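Local coordinates for protein alpha-1,6-mannanase (PDB 4V1S) that probably hydrolyses alpha-1,6-mannosidic linkages as a family GH76 alpha-mannanase homologue of a gut Bacteroides, at residues 333-347 against 380-394. Numbering follows the deposited sequence.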
ATOM      1  N   THR A 333     -16.568  -4.951 -15.678  1.00 22.93           N
ATOM      2  CA  THR A 333     -15.238  -5.039 -16.260  1.00 24.73           C
ATOM      3  C   THR A 333     -14.657  -3.679 -16.661  1.00 21.91           C
ATOM      4  O   THR A 333     -13.468  -3.607 -16.923  1.00 26.19           O
ATOM      5  CB  THR A 333     -15.194  -5.992 -17.492  1.00 29.40           C
ATOM      6  OG1 THR A 333     -16.100  -5.527 -18.500  1.00 29.77           O
ATOM      7  CG2 THR A 333     -15.543  -7.433 -17.091  1.00 31.96           C
ATOM      8  N   VAL A 334     -15.467  -2.612 -16.705  1.00 21.01           N
ATOM      9  CA  VAL A 334     -14.920  -1.264 -16.925  1.00 21.68           C
ATOM     10  C   VAL A 334     -13.774  -0.963 -15.948  1.00 21.41           C
ATOM     11  O   VAL A 334     -12.791  -0.300 -16.299  1.00 20.43           O
ATOM     12  CB  VAL A 334     -15.998  -0.157 -16.807  1.00 21.19           C
ATOM     13  CG1 VAL A 334     -16.451   0.064 -15.361  1.00 31.94           C
ATOM     14  CG2 VAL A 334     -15.458   1.161 -17.363  1.00 25.80           C
ATOM     15  N   TRP A 335     -13.907  -1.439 -14.717  1.00 20.01           N
ATOM     16  CA  TRP A 335     -12.878  -1.185 -13.701  1.00 17.49           C
ATOM     17  C   TRP A 335     -11.568  -1.892 -14.069  1.00 17.28           C
ATOM     18  O   TRP A 335     -10.508  -1.341 -13.878  1.00 17.62           O
ATOM     19  CB  TRP A 335     -13.335  -1.677 -12.332  1.00 16.64           C
ATOM     20  CG  TRP A 335     -14.585  -1.033 -11.830  1.00 14.84           C
ATOM     21  CD1 TRP A 335     -15.740  -1.666 -11.535  1.00 17.37           C
ATOM     22  CD2 TRP A 335     -14.795   0.359 -11.546  1.00 17.64           C
ATOM     23  NE1 TRP A 335     -16.687  -0.761 -11.104  1.00 18.96           N
ATOM     24  CE2 TRP A 335     -16.124   0.489 -11.083  1.00 18.70           C
ATOM     25  CE3 TRP A 335     -13.994   1.509 -11.633  1.00 19.77           C
ATOM     26  CZ2 TRP A 335     -16.664   1.715 -10.687  1.00 20.88           C
ATOM     27  CZ3 TRP A 335     -14.532   2.721 -11.249  1.00 22.55           C
ATOM     28  CH2 TRP A 335     -15.864   2.819 -10.797  1.00 22.08           C
ATOM     29  N   LEU A 336     -11.660  -3.085 -14.644  1.00 18.58           N
ATOM     30  CA  LEU A 336     -10.453  -3.811 -15.098  1.00 19.46           C
ATOM     31  C   LEU A 336      -9.876  -3.147 -16.339  1.00 19.87           C
ATOM     32  O   LEU A 336      -8.680  -3.048 -16.480  1.00 21.86           O
ATOM     33  CB  LEU A 336     -10.768  -5.267 -15.352  1.00 18.84           C
ATOM     34  CG  LEU A 336     -11.290  -5.998 -14.135  1.00 19.98           C
ATOM     35  CD1 LEU A 336     -11.415  -7.460 -14.477  1.00 18.87           C
ATOM     36  CD2 LEU A 336     -10.403  -5.730 -12.913  1.00 20.50           C
ATOM     37  N   THR A 337     -10.728  -2.642 -17.218  1.00 19.06           N
ATOM     38  CA  THR A 337     -10.239  -1.890 -18.344  1.00 20.46           C
ATOM     39  C   THR A 337      -9.335  -0.743 -17.938  1.00 17.81           C
ATOM     40  O   THR A 337      -8.285  -0.519 -18.546  1.00 21.27           O
ATOM     41  CB  THR A 337     -11.409  -1.378 -19.214  1.00 24.84           C
ATOM     42  OG1 THR A 337     -12.134  -2.506 -19.709  1.00 29.12           O
ATOM     43  CG2 THR A 337     -10.904  -0.562 -20.386  1.00 30.20           C
ATOM     44  N   LYS A 338      -9.755  -0.003 -16.928  1.00 16.20           N
ATOM     45  CA  LYS A 338      -8.968   1.095 -16.425  1.00 16.80           C
ATOM     46  C   LYS A 338      -7.645   0.546 -15.862  1.00 15.00           C
ATOM     47  O   LYS A 338      -6.579   1.057 -16.152  1.00 15.17           O
ATOM     48  CB  LYS A 338      -9.775   1.855 -15.350  1.00 17.03           C
ATOM     49  CG  LYS A 338     -10.986   2.606 -15.916  1.00 18.20           C
ATOM     50  CD  LYS A 338     -11.842   3.264 -14.839  1.00 22.71           C
ATOM     51  CE  LYS A 338     -12.935   4.106 -15.459  1.00 25.76           C
ATOM     52  NZ  LYS A 338     -13.837   4.614 -14.406  1.00 25.39           N
ATOM     53  N   ALA A 339      -7.732  -0.485 -15.034  1.00 12.71           N
ATOM     54  CA  ALA A 339      -6.553  -1.001 -14.374  1.00 14.44           C
ATOM     55  C   ALA A 339      -5.524  -1.483 -15.404  1.00 13.86           C
ATOM     56  O   ALA A 339      -4.346  -1.155 -15.327  1.00 16.77           O
ATOM     57  CB  ALA A 339      -6.941  -2.097 -13.403  1.00 16.26           C
ATOM     58  N   PHE A 340      -5.967  -2.266 -16.359  1.00 13.43           N
ATOM     59  CA  PHE A 340      -5.048  -2.780 -17.360  1.00 14.83           C
ATOM     60  C   PHE A 340      -4.465  -1.672 -18.226  1.00 14.67           C
ATOM     61  O   PHE A 340      -3.297  -1.712 -18.583  1.00 18.29           O
ATOM     62  CB  PHE A 340      -5.699  -3.820 -18.243  1.00 18.30           C
ATOM     63  CG  PHE A 340      -6.008  -5.118 -17.546  1.00 18.72           C
ATOM     64  CD1 PHE A 340      -5.011  -5.851 -16.962  1.00 23.08           C
ATOM     65  CD2 PHE A 340      -7.300  -5.627 -17.536  1.00 24.15           C
ATOM     66  CE1 PHE A 340      -5.285  -7.058 -16.356  1.00 22.63           C
ATOM     67  CE2 PHE A 340      -7.575  -6.819 -16.931  1.00 26.74           C
ATOM     68  CZ  PHE A 340      -6.566  -7.531 -16.325  1.00 26.54           C
ATOM     69  N   HIS A 341      -5.279  -0.678 -18.562  1.00 17.16           N
ATOM     70  CA  HIS A 341      -4.755   0.464 -19.352  1.00 17.31           C
ATOM     71  C   HIS A 341      -3.628   1.210 -18.588  1.00 15.63           C
ATOM     72  O   HIS A 341      -2.595   1.551 -19.157  1.00 14.22           O
ATOM     73  CB  HIS A 341      -5.898   1.410 -19.689  1.00 19.09           C
ATOM     74  CG  HIS A 341      -5.594   2.367 -20.791  1.00 19.66           C
ATOM     75  ND1 HIS A 341      -5.123   1.961 -22.018  1.00 24.43           N
ATOM     76  CD2 HIS A 341      -5.754   3.706 -20.871  1.00 22.06           C
ATOM     77  CE1 HIS A 341      -4.969   3.016 -22.796  1.00 26.18           C
ATOM     78  NE2 HIS A 341      -5.349   4.086 -22.125  1.00 25.77           N
ATOM     79  N   ALA A 342      -3.826   1.420 -17.274  1.00 13.86           N
ATOM     80  CA  ALA A 342      -2.849   2.142 -16.459  1.00 13.36           C
ATOM     81  C   ALA A 342      -1.567   1.287 -16.335  1.00 14.31           C
ATOM     82  O   ALA A 342      -0.452   1.791 -16.456  1.00 14.13           O
ATOM     83  CB  ALA A 342      -3.419   2.497 -15.108  1.00 13.18           C
ATOM     84  N   ILE A 343      -1.756  -0.009 -16.131  1.00 13.96           N
ATOM     85  CA  ILE A 343      -0.608  -0.937 -15.990  1.00 13.86           C
ATOM     86  C   ILE A 343       0.149  -1.064 -17.326  1.00 13.77           C
ATOM     87  O   ILE A 343       1.396  -1.109 -17.349  1.00 16.00           O
ATOM     88  CB  ILE A 343      -1.052  -2.279 -15.363  1.00 15.87           C
ATOM     89  CG1 ILE A 343      -1.548  -2.009 -13.926  1.00 14.30           C
ATOM     90  CG2 ILE A 343       0.103  -3.257 -15.353  1.00 16.43           C
ATOM     91  CD1 ILE A 343      -2.261  -3.166 -13.285  1.00 14.74           C
ATOM     92  N   ASN A 344      -0.572  -1.082 -18.443  1.00 15.77           N
ATOM     93  CA  ASN A 344       0.078  -1.103 -19.760  1.00 15.79           C
ATOM     94  C   ASN A 344       0.947   0.111 -19.958  1.00 15.80           C
ATOM     95  O   ASN A 344       2.034   0.011 -20.486  1.00 18.42           O
ATOM     96  CB  ASN A 344      -0.974  -1.222 -20.876  1.00 15.12           C
ATOM     97  CG  ASN A 344      -1.675  -2.594 -20.899  1.00 18.90           C
ATOM     98  OD1 ASN A 344      -1.242  -3.555 -20.279  1.00 19.77           O
ATOM     99  ND2 ASN A 344      -2.765  -2.669 -21.617  1.00 19.75           N
ATOM    100  N   PHE A 345       0.450   1.271 -19.521  1.00 15.37           N
ATOM    101  CA  PHE A 345       1.217   2.500 -19.599  1.00 16.35           C
ATOM    102  C   PHE A 345       2.515   2.419 -18.797  1.00 15.38           C
ATOM    103  O   PHE A 345       3.560   2.848 -19.249  1.00 17.99           O
ATOM    104  CB  PHE A 345       0.363   3.689 -19.138  1.00 15.29           C
ATOM    105  CG  PHE A 345       1.090   5.010 -19.175  1.00 15.34           C
ATOM    106  CD1 PHE A 345       1.155   5.737 -20.312  1.00 16.78           C
ATOM    107  CD2 PHE A 345       1.693   5.509 -18.012  1.00 14.95           C
ATOM    108  CE1 PHE A 345       1.801   6.969 -20.339  1.00 16.92           C
ATOM    109  CE2 PHE A 345       2.367   6.717 -18.025  1.00 15.31           C
ATOM    110  CZ  PHE A 345       2.403   7.454 -19.202  1.00 16.11           C
ATOM    111  N   ILE A 346       2.448   1.894 -17.584  1.00 14.69           N
ATOM    112  CA  ILE A 346       3.654   1.706 -16.798  1.00 13.48           C
ATOM    113  C   ILE A 346       4.707   0.928 -17.593  1.00 16.15           C
ATOM    114  O   ILE A 346       5.848   1.348 -17.699  1.00 16.92           O
ATOM    115  CB  ILE A 346       3.334   0.992 -15.462  1.00 15.77           C
ATOM    116  CG1 ILE A 346       2.424   1.878 -14.590  1.00 17.77           C
ATOM    117  CG2 ILE A 346       4.630   0.691 -14.706  1.00 17.49           C
ATOM    118  CD1 ILE A 346       1.816   1.102 -13.448  1.00 18.33           C
ATOM    119  N   HIS A 347       4.326  -0.193 -18.163  1.00 17.48           N
ATOM    120  CA  HIS A 347       5.286  -1.031 -18.922  1.00 18.70           C
ATOM    121  C   HIS A 347       5.762  -0.376 -20.216  1.00 18.24           C
ATOM    122  O   HIS A 347       6.949  -0.386 -20.553  1.00 18.41           O
ATOM    123  CB  HIS A 347       4.654  -2.366 -19.211  1.00 18.88           C
ATOM    124  CG  HIS A 347       5.597  -3.357 -19.802  1.00 19.04           C
ATOM    125  ND1 HIS A 347       5.634  -3.638 -21.148  1.00 24.29           N
ATOM    126  CD2 HIS A 347       6.579  -4.093 -19.234  1.00 22.77           C
ATOM    127  CE1 HIS A 347       6.573  -4.541 -21.377  1.00 28.63           C
ATOM    128  NE2 HIS A 347       7.151  -4.841 -20.231  1.00 28.60           N
ATOM    129  N   ALA A 380       5.884  -1.262  -9.276  1.00 12.07           N
ATOM    130  CA  ALA A 380       5.585  -1.745 -10.626  1.00 13.19           C
ATOM    131  C   ALA A 380       5.442  -3.268 -10.659  1.00 11.68           C
ATOM    132  O   ALA A 380       4.508  -3.783 -11.227  1.00 14.26           O
ATOM    133  CB  ALA A 380       6.633  -1.278 -11.610  1.00 14.50           C
ATOM    134  N   ALA A 381       6.359  -3.980 -10.008  1.00 12.11           N
ATOM    135  CA  ALA A 381       6.263  -5.417  -9.926  1.00 13.67           C
ATOM    136  C   ALA A 381       4.941  -5.849  -9.315  1.00 11.88           C
ATOM    137  O   ALA A 381       4.296  -6.786  -9.796  1.00 11.47           O
ATOM    138  CB  ALA A 381       7.433  -5.985  -9.133  1.00 14.33           C
ATOM    139  N   TYR A 382       4.525  -5.150  -8.246  1.00 11.26           N
ATOM    140  CA  TYR A 382       3.269  -5.452  -7.581  1.00 11.54           C
ATOM    141  C   TYR A 382       2.073  -5.282  -8.533  1.00 10.68           C
ATOM    142  O   TYR A 382       1.235  -6.185  -8.664  1.00 11.22           O
ATOM    143  CB  TYR A 382       3.135  -4.596  -6.331  1.00 10.72           C
ATOM    144  CG  TYR A 382       1.783  -4.614  -5.667  1.00  9.44           C
ATOM    145  CD1 TYR A 382       1.152  -5.804  -5.378  1.00 12.19           C
ATOM    146  CD2 TYR A 382       1.156  -3.430  -5.281  1.00 12.22           C
ATOM    147  CE1 TYR A 382      -0.112  -5.829  -4.755  1.00 13.48           C
ATOM    148  CE2 TYR A 382      -0.092  -3.431  -4.684  1.00 12.64           C
ATOM    149  CZ  TYR A 382      -0.732  -4.628  -4.403  1.00 11.80           C
ATOM    150  OH  TYR A 382      -1.970  -4.596  -3.822  1.00 13.97           O
ATOM    151  N   MET A 383       2.050  -4.173  -9.267  1.00 11.95           N
ATOM    152  CA  MET A 383       0.995  -3.960 -10.264  1.00 11.58           C
ATOM    153  C   MET A 383       0.971  -5.048 -11.327  1.00 12.52           C
ATOM    154  O   MET A 383      -0.100  -5.538 -11.713  1.00 13.82           O
ATOM    155  CB  MET A 383       1.151  -2.619 -10.914  1.00 12.79           C
ATOM    156  CG  MET A 383       0.843  -1.465  -9.986  1.00 13.81           C
ATOM    157  SD  MET A 383      -0.863  -1.340  -9.413  1.00 15.34           S
ATOM    158  CE  MET A 383      -0.809  -2.232  -7.877  1.00 18.20           C
ATOM    159  N   TYR A 384       2.147  -5.470 -11.763  1.00 11.95           N
ATOM    160  CA  TYR A 384       2.171  -6.527 -12.782  1.00 14.06           C
ATOM    161  C   TYR A 384       1.605  -7.832 -12.268  1.00 15.08           C
ATOM    162  O   TYR A 384       0.923  -8.540 -13.002  1.00 13.40           O
ATOM    163  CB  TYR A 384       3.574  -6.738 -13.382  1.00 12.79           C
ATOM    164  CG  TYR A 384       4.145  -5.558 -14.114  1.00 15.06           C
ATOM    165  CD1 TYR A 384       3.340  -4.718 -14.883  1.00 12.80           C
ATOM    166  CD2 TYR A 384       5.508  -5.267 -14.034  1.00 13.18           C
ATOM    167  CE1 TYR A 384       3.873  -3.592 -15.495  1.00 15.33           C
ATOM    168  CE2 TYR A 384       6.080  -4.183 -14.721  1.00 12.94           C
ATOM    169  CZ  TYR A 384       5.240  -3.351 -15.448  1.00 14.46           C
ATOM    170  OH  TYR A 384       5.764  -2.275 -16.107  1.00 15.59           O
ATOM    171  N   MET A 385       1.918  -8.186 -11.024  1.00 13.87           N
ATOM    172  CA  MET A 385       1.411  -9.412 -10.466  1.00 12.29           C
ATOM    173  C   MET A 385      -0.118  -9.321 -10.274  1.00 12.39           C
ATOM    174  O   MET A 385      -0.848 -10.301 -10.495  1.00 14.82           O
ATOM    175  CB  MET A 385       2.113  -9.752  -9.157  1.00 14.08           C
ATOM    176  CG  MET A 385       1.812 -11.153  -8.655  1.00 12.43           C
ATOM    177  SD  MET A 385       2.467 -12.463  -9.654  1.00 17.82           S
ATOM    178  CE  MET A 385       4.100 -12.647  -8.947  1.00 19.18           C
ATOM    179  N   ARG A 386      -0.592  -8.157  -9.829  1.00 14.21           N
ATOM    180  CA  ARG A 386      -2.034  -7.938  -9.727  1.00 14.69           C
ATOM    181  C   ARG A 386      -2.751  -8.125 -11.061  1.00 14.36           C
ATOM    182  O   ARG A 386      -3.783  -8.810 -11.162  1.00 16.81           O
ATOM    183  CB  ARG A 386      -2.342  -6.567  -9.172  1.00 14.43           C
ATOM    184  CG  ARG A 386      -1.906  -6.379  -7.733  1.00 13.59           C
ATOM    185  CD  ARG A 386      -2.855  -7.055  -6.782  1.00 16.40           C
ATOM    186  NE  ARG A 386      -3.953  -6.187  -6.440  1.00 17.89           N
ATOM    187  CZ  ARG A 386      -5.172  -6.553  -6.083  1.00 15.03           C
ATOM    188  NH1 ARG A 386      -5.502  -7.814  -6.059  1.00 18.28           N
ATOM    189  NH2 ARG A 386      -6.054  -5.625  -5.725  1.00 17.85           N
ATOM    190  N   ALA A 387      -2.205  -7.505 -12.077  1.00 13.15           N
ATOM    191  CA  ALA A 387      -2.741  -7.632 -13.433  1.00 14.63           C
ATOM    192  C   ALA A 387      -2.724  -9.098 -13.903  1.00 16.04           C
ATOM    193  O   ALA A 387      -3.670  -9.561 -14.490  1.00 18.65           O
ATOM    194  CB  ALA A 387      -1.949  -6.754 -14.385  1.00 17.38           C
ATOM    195  N   ALA A 388      -1.655  -9.822 -13.598  1.00 17.06           N
ATOM    196  CA  ALA A 388      -1.572 -11.238 -13.948  1.00 16.16           C
ATOM    197  C   ALA A 388      -2.698 -12.038 -13.296  1.00 16.78           C
ATOM    198  O   ALA A 388      -3.299 -12.914 -13.917  1.00 19.48           O
ATOM    199  CB  ALA A 388      -0.207 -11.786 -13.546  1.00 16.73           C
ATOM    200  N   ASN A 389      -2.997 -11.716 -12.045  1.00 17.92           N
ATOM    201  CA  ASN A 389      -4.043 -12.413 -11.310  1.00 18.96           C
ATOM    202  C   ASN A 389      -5.409 -12.137 -11.932  1.00 16.17           C
ATOM    203  O   ASN A 389      -6.188 -13.042 -12.132  1.00 23.81           O
ATOM    204  CB  ASN A 389      -3.997 -12.006  -9.832  1.00 20.26           C
ATOM    205  CG  ASN A 389      -4.875 -12.860  -8.966  1.00 23.69           C
ATOM    206  OD1 ASN A 389      -5.093 -14.040  -9.252  1.00 30.13           O
ATOM    207  ND2 ASN A 389      -5.390 -12.281  -7.904  1.00 26.30           N
ATOM    208  N   TYR A 390      -5.698 -10.873 -12.245  1.00 17.86           N
ATOM    209  CA  TYR A 390      -6.995 -10.536 -12.835  1.00 18.05           C
ATOM    210  C   TYR A 390      -7.152 -11.046 -14.277  1.00 20.67           C
ATOM    211  O   TYR A 390      -8.255 -11.388 -14.685  1.00 25.36           O
ATOM    212  CB  TYR A 390      -7.328  -9.052 -12.670  1.00 17.37           C
ATOM    213  CG  TYR A 390      -7.851  -8.797 -11.295  1.00 17.80           C
ATOM    214  CD1 TYR A 390      -6.982  -8.546 -10.235  1.00 20.34           C
ATOM    215  CD2 TYR A 390      -9.213  -8.869 -11.039  1.00 18.85           C
ATOM    216  CE1 TYR A 390      -7.443  -8.358  -8.969  1.00 19.93           C
ATOM    217  CE2 TYR A 390      -9.709  -8.678  -9.773  1.00 18.76           C
ATOM    218  CZ  TYR A 390      -8.836  -8.438  -8.730  1.00 18.34           C
ATOM    219  OH  TYR A 390      -9.352  -8.243  -7.473  1.00 22.74           O
ATOM    220  N   LYS A 391      -6.049 -11.132 -15.016  1.00 18.70           N
ATOM    221  CA  LYS A 391      -6.083 -11.738 -16.352  1.00 21.45           C
ATOM    222  C   LYS A 391      -6.487 -13.221 -16.208  1.00 22.46           C
ATOM    223  O   LYS A 391      -7.320 -13.718 -16.951  1.00 29.78           O
ATOM    224  CB  LYS A 391      -4.725 -11.594 -17.033  1.00 21.17           C
ATOM    225  CG  LYS A 391      -4.661 -12.206 -18.422  1.00 26.45           C
ATOM    226  CD  LYS A 391      -3.314 -12.007 -19.115  1.00 27.15           C
ATOM    227  CE  LYS A 391      -3.319 -12.673 -20.488  1.00 30.86           C
ATOM    228  NZ  LYS A 391      -2.049 -12.458 -21.235  1.00 37.54           N
ATOM    229  N   ARG A 392      -5.896 -13.893 -15.210  1.00 24.95           N
ATOM    230  CA  ARG A 392      -6.199 -15.310 -14.912  1.00 28.80           C
ATOM    231  C   ARG A 392      -7.671 -15.494 -14.504  1.00 30.25           C
ATOM    232  O   ARG A 392      -8.350 -16.378 -15.004  1.00 33.95           O
ATOM    233  CB  ARG A 392      -5.243 -15.827 -13.813  1.00 33.12           C
ATOM    234  CG  ARG A 392      -5.655 -17.121 -13.102  1.00 38.28           C
ATOM    235  CD  ARG A 392      -4.883 -17.326 -11.794  1.00 39.32           C
ATOM    236  NE  ARG A 392      -5.363 -16.515 -10.657  1.00 33.15           N
ATOM    237  CZ  ARG A 392      -6.493 -16.751  -9.971  1.00 44.05           C
ATOM    238  NH1 ARG A 392      -7.310 -17.753 -10.314  1.00 51.23           N
ATOM    239  NH2 ARG A 392      -6.830 -15.961  -8.940  1.00 40.66           N
ATOM    240  N   ILE A 393      -8.136 -14.644 -13.593  1.00 28.76           N
ATOM    241  CA  ILE A 393      -9.529 -14.597 -13.159  1.00 29.28           C
ATOM    242  C   ILE A 393     -10.493 -14.434 -14.350  1.00 36.81           C
ATOM    243  O   ILE A 393     -11.515 -15.111 -14.426  1.00 39.43           O
ATOM    244  CB  ILE A 393      -9.731 -13.449 -12.126  1.00 32.00           C
ATOM    245  CG1 ILE A 393      -9.057 -13.819 -10.794  1.00 35.05           C
ATOM    246  CG2 ILE A 393     -11.213 -13.141 -11.921  1.00 38.38           C
ATOM    247  CD1 ILE A 393      -8.962 -12.697  -9.774  1.00 37.11           C
ATOM    248  N   LEU A 394     -10.156 -13.547 -15.278  1.00 35.84           N
ATOM    249  CA  LEU A 394     -10.963 -13.356 -16.485  1.00 35.21           C
ATOM    250  C   LEU A 394     -10.934 -14.548 -17.445  1.00 28.78           C
ATOM    251  O   LEU A 394     -11.948 -14.903 -17.985  1.00 44.68           O
ATOM    252  CB  LEU A 394     -10.514 -12.100 -17.232  1.00 38.22           C
ATOM    253  CG  LEU A 394     -10.970 -10.769 -16.642  1.00 43.91           C
ATOM    254  CD1 LEU A 394     -10.329  -9.631 -17.427  1.00 50.24           C
ATOM    255  CD2 LEU A 394     -12.494 -10.640 -16.636  1.00 40.79           C
TER
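Leu336 and Leu394 meet tip to tip near the start of helix 334-350, CD1 to CD1 at 3.8 Å. The other methyl of Leu336, CD2, lies 3.8 Å from CD2 of Tyr390, the two side chains crossing at about a right angle; the phenol of Tyr390 reaches on to Asp328 of helix 313-330. One turn later Phe340 sets its ring edge-on against the partner backbone: CE1 is 3.5 Å from Ala387 O, which lies close to the ring plane, and CE2 touches Leu394 CD1. The methyl of Ala387 fits between Phe340 CE1 and Ile343 CD1, and the axes of the two short segments come within 10.2 Å, inclined, with 138° between their N-to-C directions. These are the last two helices of the chain, consistent with the (alpha/alpha)6 barrel of GH76 enzymes; Tyr384 and Ala387 also touch helix 46-61. In Ile343, CG1 lies beside the backbone N (chi1 -64°), anti to the carbonyl carbon, which sends CD1 against Met383 O and Ala387 CB, while CG2 meets the ring edge of Tyr384 at CD1, 3.6 Å away. Farther on, Ile346 brings CG2 to Ala380 CB and to within 3.5 Å of Tyr384 OH. At His347 the imidazole turns its edge toward the Tyr384 face in an offset edge-to-face pair, planes at 79°, and His347 CB packs 3.3 Å from Tyr384 OH, whose hydrogen-bond partner is Tyr357 OH. An alanine in place of Tyr384 would be likely to leave Ile343 CG2 and the imidazole of His347 without the ring they pack on, and Tyr357 without its hydroxyl mate.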